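Uncharacterized protein (Bacteroides eggerthii DSM 20697, PDB 4ECO) is of unknown function but folds as a leucine-rich repeat solenoid, an architecture that commonly serves protein binding. Local coordinates at residues R553-W558 against N576-V581. Sequence-based numbering, arbitrary orientation.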
loop_
_atom_site.group_PDB
_atom_site.type_symbol
_atom_site.label_atom_id
_atom_site.label_comp_id
_atom_site.label_asym_id
_atom_site.label_seq_id
_atom_site.Cartn_x
_atom_site.Cartn_y
_atom_site.Cartn_z
ATOM N N ARG A 553 -40.122 3.924 -2.887
ATOM C CA ARG A 553 -39.402 5.195 -2.953
ATOM C C ARG A 553 -39.956 6.091 -1.867
ATOM O O ARG A 553 -41.077 6.617 -1.992
ATOM C CB ARG A 553 -39.526 5.827 -4.345
ATOM C CG ARG A 553 -38.942 4.978 -5.452
ATOM C CD ARG A 553 -38.733 5.811 -6.675
ATOM N NE ARG A 553 -38.127 5.042 -7.762
ATOM C CZ ARG A 553 -37.620 5.582 -8.869
ATOM N NH1 ARG A 553 -37.623 6.903 -9.039
ATOM N NH2 ARG A 553 -37.108 4.809 -9.810
ATOM N N THR A 554 -39.196 6.202 -0.766
ATOM C CA THR A 554 -39.587 6.929 0.448
ATOM C C THR A 554 -39.521 8.450 0.329
ATOM O O THR A 554 -40.377 9.094 0.923
ATOM C CB THR A 554 -38.707 6.507 1.633
ATOM O OG1 THR A 554 -37.326 6.574 1.264
ATOM C CG2 THR A 554 -39.042 5.116 2.155
ATOM N N LEU A 555 -38.528 9.032 -0.400
ATOM C CA LEU A 555 -38.377 10.489 -0.443
ATOM C C LEU A 555 -39.218 11.140 -1.537
ATOM O O LEU A 555 -38.914 11.054 -2.730
ATOM C CB LEU A 555 -36.921 10.912 -0.585
ATOM C CG LEU A 555 -36.607 12.380 -0.309
ATOM C CD1 LEU A 555 -36.901 12.759 1.143
ATOM C CD2 LEU A 555 -35.166 12.690 -0.662
ATOM N N ARG A 556 -40.268 11.840 -1.079
ATOM C CA ARG A 556 -41.229 12.547 -1.917
ATOM C C ARG A 556 -41.113 14.076 -1.697
ATOM O O ARG A 556 -41.567 14.852 -2.551
ATOM C CB ARG A 556 -42.662 12.038 -1.622
ATOM C CG ARG A 556 -42.844 10.560 -2.014
ATOM C CD ARG A 556 -44.084 9.906 -1.460
ATOM N NE ARG A 556 -45.266 10.301 -2.220
ATOM C CZ ARG A 556 -46.512 10.206 -1.770
ATOM N NH1 ARG A 556 -46.751 9.741 -0.550
ATOM N NH2 ARG A 556 -47.530 10.600 -2.526
ATOM N N GLU A 557 -40.430 14.484 -0.585
ATOM C CA GLU A 557 -40.237 15.856 -0.113
ATOM C C GLU A 557 -38.972 16.527 -0.695
ATOM O O GLU A 557 -37.847 16.061 -0.486
ATOM C CB GLU A 557 -40.149 15.852 1.442
ATOM C CG GLU A 557 -39.936 17.201 2.128
ATOM C CD GLU A 557 -39.511 17.175 3.590
ATOM O OE1 GLU A 557 -39.612 16.097 4.219
ATOM O OE2 GLU A 557 -39.071 18.235 4.106
ATOM N N TRP A 558 -39.167 17.686 -1.351
ATOM C CA TRP A 558 -38.070 18.511 -1.848
ATOM C C TRP A 558 -37.583 19.394 -0.692
ATOM O O TRP A 558 -38.419 19.966 0.011
ATOM C CB TRP A 558 -38.504 19.354 -3.065
ATOM C CG TRP A 558 -37.513 20.427 -3.441
ATOM C CD1 TRP A 558 -37.469 21.710 -2.967
ATOM C CD2 TRP A 558 -36.369 20.276 -4.301
ATOM N NE1 TRP A 558 -36.379 22.367 -3.484
ATOM C CE2 TRP A 558 -35.695 21.518 -4.320
ATOM C CE3 TRP A 558 -35.870 19.220 -5.090
ATOM C CZ2 TRP A 558 -34.552 21.735 -5.105
ATOM C CZ3 TRP A 558 -34.748 19.442 -5.877
ATOM C CH2 TRP A 558 -34.093 20.682 -5.867
ATOM N N ASN A 576 -35.731 9.110 -6.914
ATOM C CA ASN A 576 -36.602 9.238 -5.746
ATOM C C ASN A 576 -38.028 9.406 -6.270
ATOM O O ASN A 576 -38.313 8.983 -7.399
ATOM C CB ASN A 576 -36.157 10.411 -4.827
ATOM C CG ASN A 576 -34.927 10.139 -3.996
ATOM O OD1 ASN A 576 -34.897 9.254 -3.151
ATOM N ND2 ASN A 576 -33.908 10.949 -4.154
ATOM N N ASP A 577 -38.900 10.061 -5.495
ATOM C CA ASP A 577 -40.254 10.343 -5.918
ATOM C C ASP A 577 -40.601 11.797 -5.576
ATOM O O ASP A 577 -41.697 12.090 -5.085
ATOM C CB ASP A 577 -41.235 9.351 -5.281
ATOM C CG ASP A 577 -42.608 9.296 -5.923
ATOM O OD1 ASP A 577 -42.791 9.918 -7.008
ATOM O OD2 ASP A 577 -43.489 8.613 -5.359
ATOM N N ILE A 578 -39.668 12.718 -5.887
ATOM C CA ILE A 578 -39.834 14.140 -5.624
ATOM C C ILE A 578 -41.018 14.644 -6.454
ATOM O O ILE A 578 -41.193 14.238 -7.603
ATOM C CB ILE A 578 -38.526 14.961 -5.869
ATOM C CG1 ILE A 578 -37.328 14.386 -5.074
ATOM C CG2 ILE A 578 -38.711 16.474 -5.594
ATOM C CD1 ILE A 578 -37.493 14.189 -3.523
ATOM N N ARG A 579 -41.859 15.470 -5.819
ATOM C CA ARG A 579 -43.071 16.023 -6.395
ATOM C C ARG A 579 -42.875 17.503 -6.746
ATOM O O ARG A 579 -42.046 17.808 -7.595
ATOM C CB ARG A 579 -44.257 15.825 -5.433
ATOM C CG ARG A 579 -44.455 14.405 -4.920
ATOM C CD ARG A 579 -44.750 13.413 -6.015
ATOM N NE ARG A 579 -44.909 12.063 -5.482
ATOM C CZ ARG A 579 -45.801 11.181 -5.924
ATOM N NH1 ARG A 579 -46.627 11.500 -6.918
ATOM N NH2 ARG A 579 -45.879 9.978 -5.377
ATOM N N LYS A 580 -43.625 18.404 -6.113
ATOM C CA LYS A 580 -43.592 19.830 -6.426
ATOM C C LYS A 580 -42.394 20.517 -5.756
ATOM O O LYS A 580 -42.185 20.408 -4.537
ATOM C CB LYS A 580 -44.930 20.510 -6.018
ATOM C CG LYS A 580 -45.058 22.032 -6.211
ATOM C CD LYS A 580 -45.196 22.508 -7.664
ATOM C CE LYS A 580 -45.750 23.919 -7.768
ATOM N NZ LYS A 580 -44.862 24.958 -7.162
ATOM N N VAL A 581 -41.629 21.243 -6.601
ATOM C CA VAL A 581 -40.476 22.061 -6.252
ATOM C C VAL A 581 -40.938 23.514 -6.435
ATOM O O VAL A 581 -41.179 23.948 -7.571
ATOM C CB VAL A 581 -39.213 21.685 -7.076
ATOM C CG1 VAL A 581 -38.018 22.539 -6.676
ATOM C CG2 VAL A 581 -38.877 20.206 -6.924
HETATM O O HOH W 1 -37.119 7.850 -2.893
#
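N576 OD1 is gripped by two donors, the backbone N of Q546 and a water at 2.6 Å; that water accepts from L555 N and so bridges the segments. Its ND2 donates to the carbonyls of I543 and I573, fixing the amide's rotation, as expected of the asparagine of a leucine-rich repeat. The backbone carbonyl of the same residue takes R553 NH1 at 2.7 Å (N576 O); the oxygen lies only 5° out of the guanidinium plane, so the bond is made at that group's edge. A chain extended from CG to NE carries the guanidinium there, and NH2 pairs with D596. D577 N donates to L555 O (2.9 Å), whereas R579 N to R556 O is weak. Outside, D577 OD2 forms a salt bridge with R579 NH2 (2.8 Å) and a long one with R556 NE; this shared carboxylate probably offsets the closeness of the two arginines, whose guanidinium planes stand 59° apart. Inside, I578 CD1 packs on L555 CG at 3.8 Å and CG2 meets W558 at the ring edge. V581 CG1 sits 3.5 Å from the centroid of the five-membered ring of W558, 11° off its normal: a CH-pi contact over the face. W558 NE1 donates to E583 OE2. An alanine in place of W558 would probably leave V581 without its aromatic platform and E583 without the NE1 donor. The segments belong to successive loops, one between strands 540-542 and 570-572, the other between 570-572 and 591-593, and strand 601-603 flanks the second through V581 on I602.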